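Local coordinates for SusD superfamily protein (Bacteroides fragilis, PDB 3L22) that probably binds glycans at the outer membrane for uptake and can bind zinc ions, at residues A[19-24]-A[114-119]; A[27-32]-A[195-200]; A[104-107]-A[112-115]. All blocks are in the same frame, centred on the assembly; numbering follows the deposited sequence.

In the fold
The three contacts lie within the helical, TPR-related part of the SusD fold and show how chemistry follows depth. Contacts 1 and 2 are buried and share helix 18-33, which meets helix 113-131 in the first and the turn after helix 192-196 in the second. They touch each other at one zinc ion, bound by Glu119 from contact 1 and His197 from contact 2, and each relies on a tyrosine hydroxyl. Contact 3 lies at the surface, where helix 113-131 begins. It overlaps contact 1 in sequence at Asp114 and Arg115, but replaces buried hydroxyl bonds with a cation-pi contact and a zinc ion whose shell is largely water.

Contact 1. Residues A[19-24]-A[114-119]; sequences TRIEAT and DRYVQE. With ZN (zinc ion), chain G; ZN (zinc ion), chain B.
Tyr116 reaches from helix 113-131 to Ile21 and Glu22 on helix 18-33, a helix-helix contact in the alpha-helical, TPR-like part of the SusD fold. The tyrosine buries the most surface of the three, and its ring is used in two ways. Over one face lies Ile21, whose CG2 methyl stands 4.0 Å from the ring centroid in a CH-pi contact and comes within 3.6 Å of Tyr116 CD2. That branch is anti to the isoleucine's own backbone N (chi1 -63° for CG1), a placement that directs it at the other helix. Phe98, Val108 and Ala109 pack on Ile21 too, making this the apolar side of the contact.

The polar side belongs to Glu22. Its chain runs extended beyond CG and brings OE2 to the edge of the ring, near the ring plane, with the carboxylate turned 67° from it. One turn further along helix 113-131, Glu119 OE2 binds a zinc ion at 2.1 Å, a site completed by His197 and two waters. Between the helices Tyr116 OH donates a hydrogen bond to Glu22 OE2; the modelled 2.4 Å is shorter than an ordinary hydrogen bond, and its exact length is doubtful.

Contact 2. Residues A[27-32]-A[195-200]; sequences GLYAAI and VTHATQ. With ZN (zinc ion), chain B.
Tyr29 reaches from helix 18-33 to the turn that follows helix 192-196, and its hydroxyl supplies the hydrogen bond across the contact. Ala198 N donates to Tyr29 OH at 2.9 Å, and the bond is nearly straight, with an N-H...O angle of 172°. The same hydroxyl is also hydrogen-bonded to Glu119 OE1, so one oxygen is gripped by a backbone amide and by a carboxylate of helix 113-131.

Aromatic and van der Waals contacts hold the rest of the ring. The Tyr29 and His197 planes lie only 10° apart, yet the rings are slid so far that they barely overlap, with centroids 5.1 Å from each other. What meets the imidazole is the rim of the tyrosine: Tyr29 CE2 sits over one face of the histidine, 4.0 Å from His197 CD2. On the tyrosine's side, the carbonyl oxygen Thr196 O stands over a face near the rim, 3.7 Å from Tyr29 CD1. Ala198 CB packs 3.6 Å from Tyr29 OH.

Metal binding fixes the imidazole in turn. His197 ND1 binds the zinc ion at 2.0 Å, while NE2 is hydrogen-bonded to Asn26 OD1 on helix 18-33, which together set the rotation of the ring. Glu119 OE2 and two waters complete the metal's shell. Because Tyr29 bonds to the other oxygen of that same Glu119, it acts as a second-shell residue of a two-residue Glu-His zinc site, built where helices 18-33 and 113-131 of the SusD fold meet the loop after helix 192-196.

Contact 3. Residues A[104-107]-A[112-115]; sequences GARE and NYDR. With ZN (zinc ion), chain C; ZN (zinc ion), chain G; EDO (1,2-ethanediol), chain X.
Arg106 lays its guanidinium over one face of the Tyr113 ring, and this cation-pi pair carries the whole contact. Arg106 CZ stands 4.0 Å from the ring centroid and 26° off the ring normal, with the two planes tilted 35° from each other. The group is shifted toward the rim on the hydroxyl side of the ring: Arg106 NH1 lies 3.4 Å from Tyr113 CE2, and NH2 stands near the hydroxyl without a hydrogen bond to it. The arginine is extended as far as CD, then turned at chi3 (-84°) and again at chi4, which brings the guanidinium over the ring. Tyr113 CG is anti to the backbone N, and its CB points toward segment 104-107; Leu102 and Glu103 of helix 79-103 also touch the side chain.

Water links this pair to a metal. Arg106 NH1 donates to a water 2.8 Å away, in the plane of the guanidinium, and that water is itself a ligand of the zinc ion held by Asp114. The arginine therefore stands in the second shell of the ion.

Metal coordination marks both segments. Asp114 OD1 binds its zinc ion at 2.3 Å beside three waters, one of which also donates to Asp114 OD2. On helix 106-109, Glu107 OE2 holds a different zinc ion at 2.1 Å and accepts a hydrogen bond from O1 of an ethanediol, probably a crystallisation additive. Each segment gives one carboxylate to a zinc ion, here at the exposed turn joining helix 79-103, through short helix 106-109, to helix 113-131 in the helical part of the SusD fold.

Contact 1. Residues A[19-24]-A[114-119]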
# COMPACT_ATOMS: atom_id res chain seq x y z
N THR A 19 -1.19 -27.66 -11.70
CA THR A 19 -2.41 -26.94 -11.40
C THR A 19 -2.64 -26.91 -9.86
O THR A 19 -3.11 -25.91 -9.34
CB THR A 19 -3.66 -27.44 -12.17
OG1 THR A 19 -4.09 -28.68 -11.65
CG2 THR A 19 -3.40 -27.62 -13.67
N ARG A 20 -2.23 -27.94 -9.13
CA ARG A 20 -2.30 -27.88 -7.64
C ARG A 20 -1.33 -26.87 -7.02
O ARG A 20 -1.69 -26.15 -6.12
CB ARG A 20 -2.07 -29.25 -7.02
CG ARG A 20 -3.31 -30.12 -7.17
CD ARG A 20 -3.22 -31.31 -6.30
NE ARG A 20 -4.46 -32.06 -6.26
CZ ARG A 20 -4.61 -33.20 -5.59
NH1 ARG A 20 -3.60 -33.72 -4.88
NH2 ARG A 20 -5.79 -33.82 -5.61
N ILE A 21 -0.13 -26.77 -7.56
CA ILE A 21 0.82 -25.73 -7.12
C ILE A 21 0.22 -24.34 -7.36
O ILE A 21 0.16 -23.49 -6.46
CB ILE A 21 2.18 -25.83 -7.85
CG1 ILE A 21 2.88 -27.18 -7.54
CG2 ILE A 21 3.08 -24.64 -7.43
CD1 ILE A 21 4.08 -27.52 -8.49
N GLU A 22 -0.28 -24.13 -8.55
CA GLU A 22 -0.81 -22.85 -8.90
C GLU A 22 -2.09 -22.49 -8.12
O GLU A 22 -2.26 -21.34 -7.82
CB GLU A 22 -1.05 -22.77 -10.40
CG GLU A 22 0.27 -22.70 -11.12
CD GLU A 22 0.16 -22.78 -12.63
OE1 GLU A 22 -0.96 -22.63 -13.12
OE2 GLU A 22 1.20 -22.96 -13.30
N ALA A 23 -2.94 -23.47 -7.80
CA ALA A 23 -4.10 -23.19 -6.98
C ALA A 23 -3.66 -22.65 -5.62
O ALA A 23 -4.27 -21.73 -5.09
CB ALA A 23 -4.99 -24.49 -6.78
N THR A 24 -2.63 -23.26 -5.05
CA THR A 24 -2.12 -22.81 -3.75
C THR A 24 -1.47 -21.46 -3.89
O THR A 24 -1.66 -20.61 -3.04
CB THR A 24 -1.17 -23.83 -3.13
OG1 THR A 24 -1.81 -25.10 -3.15
CG2 THR A 24 -0.82 -23.47 -1.70
N ASP A 114 11.13 -21.39 -10.37
CA ASP A 114 11.66 -20.13 -9.86
C ASP A 114 10.63 -19.01 -9.83
O ASP A 114 10.59 -18.23 -8.89
CB ASP A 114 12.86 -19.65 -10.68
CG ASP A 114 14.07 -20.57 -10.53
OD1 ASP A 114 14.20 -21.24 -9.45
OD2 ASP A 114 14.86 -20.60 -11.51
N ARG A 115 9.78 -18.95 -10.84
CA ARG A 115 8.72 -17.99 -10.83
C ARG A 115 7.79 -18.19 -9.65
O ARG A 115 7.37 -17.21 -9.03
CB ARG A 115 7.92 -18.05 -12.11
CG ARG A 115 6.78 -17.02 -12.11
CD ARG A 115 6.08 -16.89 -13.46
NE ARG A 115 6.96 -16.31 -14.47
CZ ARG A 115 6.60 -16.03 -15.71
NH1 ARG A 115 5.34 -16.21 -16.14
NH2 ARG A 115 7.52 -15.54 -16.54
N TYR A 116 7.42 -19.43 -9.37
CA TYR A 116 6.51 -19.71 -8.24
C TYR A 116 7.13 -19.28 -6.90
O TYR A 116 6.47 -18.65 -6.06
CB TYR A 116 6.15 -21.19 -8.17
CG TYR A 116 5.38 -21.79 -9.33
CD1 TYR A 116 4.49 -21.06 -10.10
CD2 TYR A 116 5.55 -23.14 -9.64
CE1 TYR A 116 3.78 -21.68 -11.16
CE2 TYR A 116 4.88 -23.75 -10.69
CZ TYR A 116 3.99 -23.03 -11.43
OH TYR A 116 3.34 -23.70 -12.43
N VAL A 117 8.43 -19.58 -6.73
CA VAL A 117 9.14 -19.17 -5.52
C VAL A 117 9.17 -17.66 -5.41
O VAL A 117 8.89 -17.10 -4.38
CB VAL A 117 10.62 -19.68 -5.51
CG1 VAL A 117 11.46 -19.01 -4.38
CG2 VAL A 117 10.67 -21.22 -5.38
N GLN A 118 9.53 -17.00 -6.48
CA GLN A 118 9.75 -15.55 -6.42
C GLN A 118 8.41 -14.81 -6.24
O GLN A 118 8.33 -13.79 -5.54
CB GLN A 118 10.53 -15.12 -7.68
CG GLN A 118 11.98 -15.63 -7.66
CD GLN A 118 12.73 -15.36 -8.95
OE1 GLN A 118 12.29 -14.56 -9.77
NE2 GLN A 118 13.86 -16.06 -9.15
N GLU A 119 7.34 -15.35 -6.81
CA GLU A 119 6.00 -14.79 -6.58
C GLU A 119 5.57 -14.94 -5.13
O GLU A 119 5.05 -13.98 -4.54
CB GLU A 119 4.93 -15.43 -7.48
CG GLU A 119 5.01 -14.87 -8.90
CD GLU A 119 3.79 -15.27 -9.76
OE1 GLU A 119 2.67 -15.54 -9.22
OE2 GLU A 119 4.00 -15.32 -10.98
ZN ZN G . 15.76 -22.80 -10.09
ZN ZN B . 2.31 -15.93 -12.00
O HOH W 1 17.56 -21.45 -11.09
O HOH W 2 2.69 -14.96 -13.65
O HOH W 3 2.51 -18.14 -12.41
O HOH W 4 15.82 -23.37 -8.36
O HOH W 5 14.54 -24.14 -11.76

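Contact 2. Residues A[27-32]-A[195-200]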
# COMPACT_ATOMS: atom_id res chain seq x y z
N GLY A 27 -3.97 -18.91 -3.91
CA GLY A 27 -4.43 -18.73 -2.52
C GLY A 27 -3.56 -17.74 -1.73
O GLY A 27 -4.06 -17.11 -0.81
N LEU A 28 -2.28 -17.61 -2.09
CA LEU A 28 -1.42 -16.61 -1.43
C LEU A 28 -1.88 -15.20 -1.75
O LEU A 28 -2.01 -14.35 -0.85
CB LEU A 28 0.07 -16.80 -1.82
CG LEU A 28 0.64 -18.22 -1.62
CD1 LEU A 28 2.16 -18.27 -1.99
CD2 LEU A 28 0.42 -18.70 -0.18
N TYR A 29 -2.21 -14.97 -3.01
CA TYR A 29 -2.73 -13.68 -3.43
C TYR A 29 -4.10 -13.42 -2.80
O TYR A 29 -4.40 -12.28 -2.42
CB TYR A 29 -2.83 -13.58 -4.96
CG TYR A 29 -1.51 -13.50 -5.66
CD1 TYR A 29 -0.77 -12.34 -5.65
CD2 TYR A 29 -0.97 -14.62 -6.31
CE1 TYR A 29 0.48 -12.28 -6.29
CE2 TYR A 29 0.25 -14.56 -6.94
CZ TYR A 29 0.98 -13.39 -6.92
OH TYR A 29 2.20 -13.33 -7.57
N ALA A 30 -4.93 -14.45 -2.66
CA ALA A 30 -6.24 -14.29 -2.00
C ALA A 30 -6.01 -13.96 -0.54
O ALA A 30 -6.71 -13.12 0.01
CB ALA A 30 -7.20 -15.55 -2.17
N ALA A 31 -5.01 -14.59 0.08
CA ALA A 31 -4.80 -14.43 1.53
C ALA A 31 -4.41 -13.02 1.91
O ALA A 31 -4.69 -12.59 3.03
CB ALA A 31 -3.76 -15.43 2.04
N ILE A 32 -3.74 -12.28 1.03
CA ILE A 32 -3.41 -10.89 1.35
C ILE A 32 -4.53 -9.91 1.01
O ILE A 32 -4.44 -8.73 1.39
CB ILE A 32 -2.11 -10.34 0.71
CG1 ILE A 32 -2.11 -10.44 -0.79
CG2 ILE A 32 -0.89 -10.91 1.38
CD1 ILE A 32 -1.05 -9.56 -1.39
N VAL A 195 -1.15 -8.04 -14.20
CA VAL A 195 -1.55 -7.08 -13.17
C VAL A 195 -1.85 -7.78 -11.86
O VAL A 195 -1.66 -7.18 -10.81
CB VAL A 195 -2.74 -6.22 -13.65
CG1 VAL A 195 -3.31 -5.31 -12.51
CG2 VAL A 195 -2.31 -5.42 -14.91
N THR A 196 -2.30 -9.04 -11.89
CA THR A 196 -2.77 -9.71 -10.68
C THR A 196 -1.78 -10.74 -10.11
O THR A 196 -1.99 -11.20 -9.00
CB THR A 196 -4.11 -10.40 -10.92
OG1 THR A 196 -3.92 -11.50 -11.81
CG2 THR A 196 -5.13 -9.36 -11.51
N HIS A 197 -0.71 -11.07 -10.84
CA HIS A 197 0.47 -11.76 -10.28
C HIS A 197 1.59 -10.76 -10.20
O HIS A 197 1.62 -9.80 -10.98
CB HIS A 197 0.94 -12.95 -11.15
CG HIS A 197 0.04 -14.15 -11.10
ND1 HIS A 197 0.45 -15.40 -11.50
CD2 HIS A 197 -1.24 -14.29 -10.69
CE1 HIS A 197 -0.53 -16.26 -11.33
NE2 HIS A 197 -1.57 -15.61 -10.84
N ALA A 198 2.52 -10.98 -9.27
CA ALA A 198 3.73 -10.18 -9.16
C ALA A 198 4.64 -10.31 -10.37
O ALA A 198 5.06 -11.42 -10.75
CB ALA A 198 4.53 -10.56 -7.88
N THR A 199 4.91 -9.17 -11.00
CA THR A 199 5.88 -9.04 -12.06
C THR A 199 7.19 -8.50 -11.51
O THR A 199 7.26 -8.09 -10.35
CB THR A 199 5.37 -8.06 -13.11
OG1 THR A 199 4.99 -6.82 -12.47
CG2 THR A 199 4.19 -8.67 -13.91
N GLN A 200 8.22 -8.49 -12.35
CA GLN A 200 9.45 -7.81 -12.00
C GLN A 200 9.17 -6.36 -11.64
O GLN A 200 9.69 -5.85 -10.64
CB GLN A 200 10.47 -7.91 -13.14
CG GLN A 200 10.90 -9.37 -13.36
CD GLN A 200 12.04 -9.51 -14.33
OE1 GLN A 200 12.88 -8.61 -14.43
NE2 GLN A 200 12.05 -10.63 -15.09
ZN ZN B . 2.31 -15.93 -12.00
O HOH W 2 2.69 -14.96 -13.65
O HOH W 3 2.51 -18.14 -12.41

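Contact 3. Residues A[104-107]-A[112-115]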
# COMPACT_ATOMS: atom_id res chain seq x y z
N GLY A 104 9.70 -29.81 -2.25
CA GLY A 104 9.50 -31.24 -2.52
C GLY A 104 8.76 -31.55 -3.81
O GLY A 104 8.43 -32.71 -4.05
N ALA A 105 8.55 -30.54 -4.66
CA ALA A 105 7.81 -30.72 -5.90
C ALA A 105 8.53 -30.09 -7.07
O ALA A 105 7.91 -29.63 -8.02
CB ALA A 105 6.37 -30.12 -5.75
N ARG A 106 9.86 -30.13 -7.03
CA ARG A 106 10.69 -29.46 -8.03
C ARG A 106 10.42 -29.93 -9.44
O ARG A 106 10.32 -29.10 -10.35
CB ARG A 106 12.18 -29.62 -7.67
CG ARG A 106 13.13 -28.71 -8.39
CD ARG A 106 14.54 -28.84 -7.84
NE ARG A 106 14.78 -28.03 -6.66
CZ ARG A 106 15.01 -26.72 -6.67
NH1 ARG A 106 15.05 -26.05 -7.83
NH2 ARG A 106 15.24 -26.08 -5.53
N GLU A 107 10.27 -31.24 -9.65
CA GLU A 107 9.99 -31.77 -10.99
C GLU A 107 8.63 -31.49 -11.48
O GLU A 107 8.46 -31.23 -12.67
CB GLU A 107 10.09 -33.29 -11.04
CG GLU A 107 11.44 -33.75 -10.85
CD GLU A 107 11.62 -35.20 -11.17
OE1 GLU A 107 10.67 -35.95 -11.46
OE2 GLU A 107 12.79 -35.58 -11.15
N ASN A 112 8.92 -23.68 -14.35
CA ASN A 112 8.26 -22.60 -13.63
C ASN A 112 8.56 -22.52 -12.13
O ASN A 112 8.04 -21.61 -11.46
CB ASN A 112 6.76 -22.74 -13.84
CG ASN A 112 6.42 -22.71 -15.29
OD1 ASN A 112 6.86 -21.81 -16.02
ND2 ASN A 112 5.70 -23.71 -15.75
N TYR A 113 9.38 -23.45 -11.64
CA TYR A 113 9.78 -23.46 -10.24
C TYR A 113 10.18 -22.06 -9.72
O TYR A 113 9.60 -21.59 -8.74
CB TYR A 113 10.91 -24.48 -10.02
CG TYR A 113 11.27 -24.64 -8.58
CD1 TYR A 113 10.62 -25.56 -7.78
CD2 TYR A 113 12.27 -23.85 -7.99
CE1 TYR A 113 10.93 -25.70 -6.44
CE2 TYR A 113 12.58 -23.97 -6.63
CZ TYR A 113 11.88 -24.91 -5.86
OH TYR A 113 12.14 -25.08 -4.51
N ASP A 114 11.13 -21.39 -10.37
CA ASP A 114 11.66 -20.13 -9.86
C ASP A 114 10.63 -19.01 -9.83
O ASP A 114 10.59 -18.23 -8.89
CB ASP A 114 12.86 -19.65 -10.68
CG ASP A 114 14.07 -20.57 -10.53
OD1 ASP A 114 14.20 -21.24 -9.45
OD2 ASP A 114 14.86 -20.60 -11.51
N ARG A 115 9.78 -18.95 -10.84
CA ARG A 115 8.72 -17.99 -10.83
C ARG A 115 7.79 -18.19 -9.65
O ARG A 115 7.37 -17.21 -9.03
CB ARG A 115 7.92 -18.05 -12.11
CG ARG A 115 6.78 -17.02 -12.11
CD ARG A 115 6.08 -16.89 -13.46
NE ARG A 115 6.96 -16.31 -14.47
CZ ARG A 115 6.60 -16.03 -15.71
NH1 ARG A 115 5.34 -16.21 -16.14
NH2 ARG A 115 7.52 -15.54 -16.54
ZN ZN C . 12.68 -37.72 -11.30
ZN ZN G . 15.76 -22.80 -10.09
C1 EDO X . 14.29 -35.35 -8.26
O1 EDO X . 14.46 -34.44 -9.37
C2 EDO X . 13.08 -34.99 -7.40
O2 EDO X . 12.13 -36.06 -7.33
O HOH W 4 15.82 -23.37 -8.36
O HOH W 1 17.56 -21.45 -11.09
O HOH W 5 14.54 -24.14 -11.76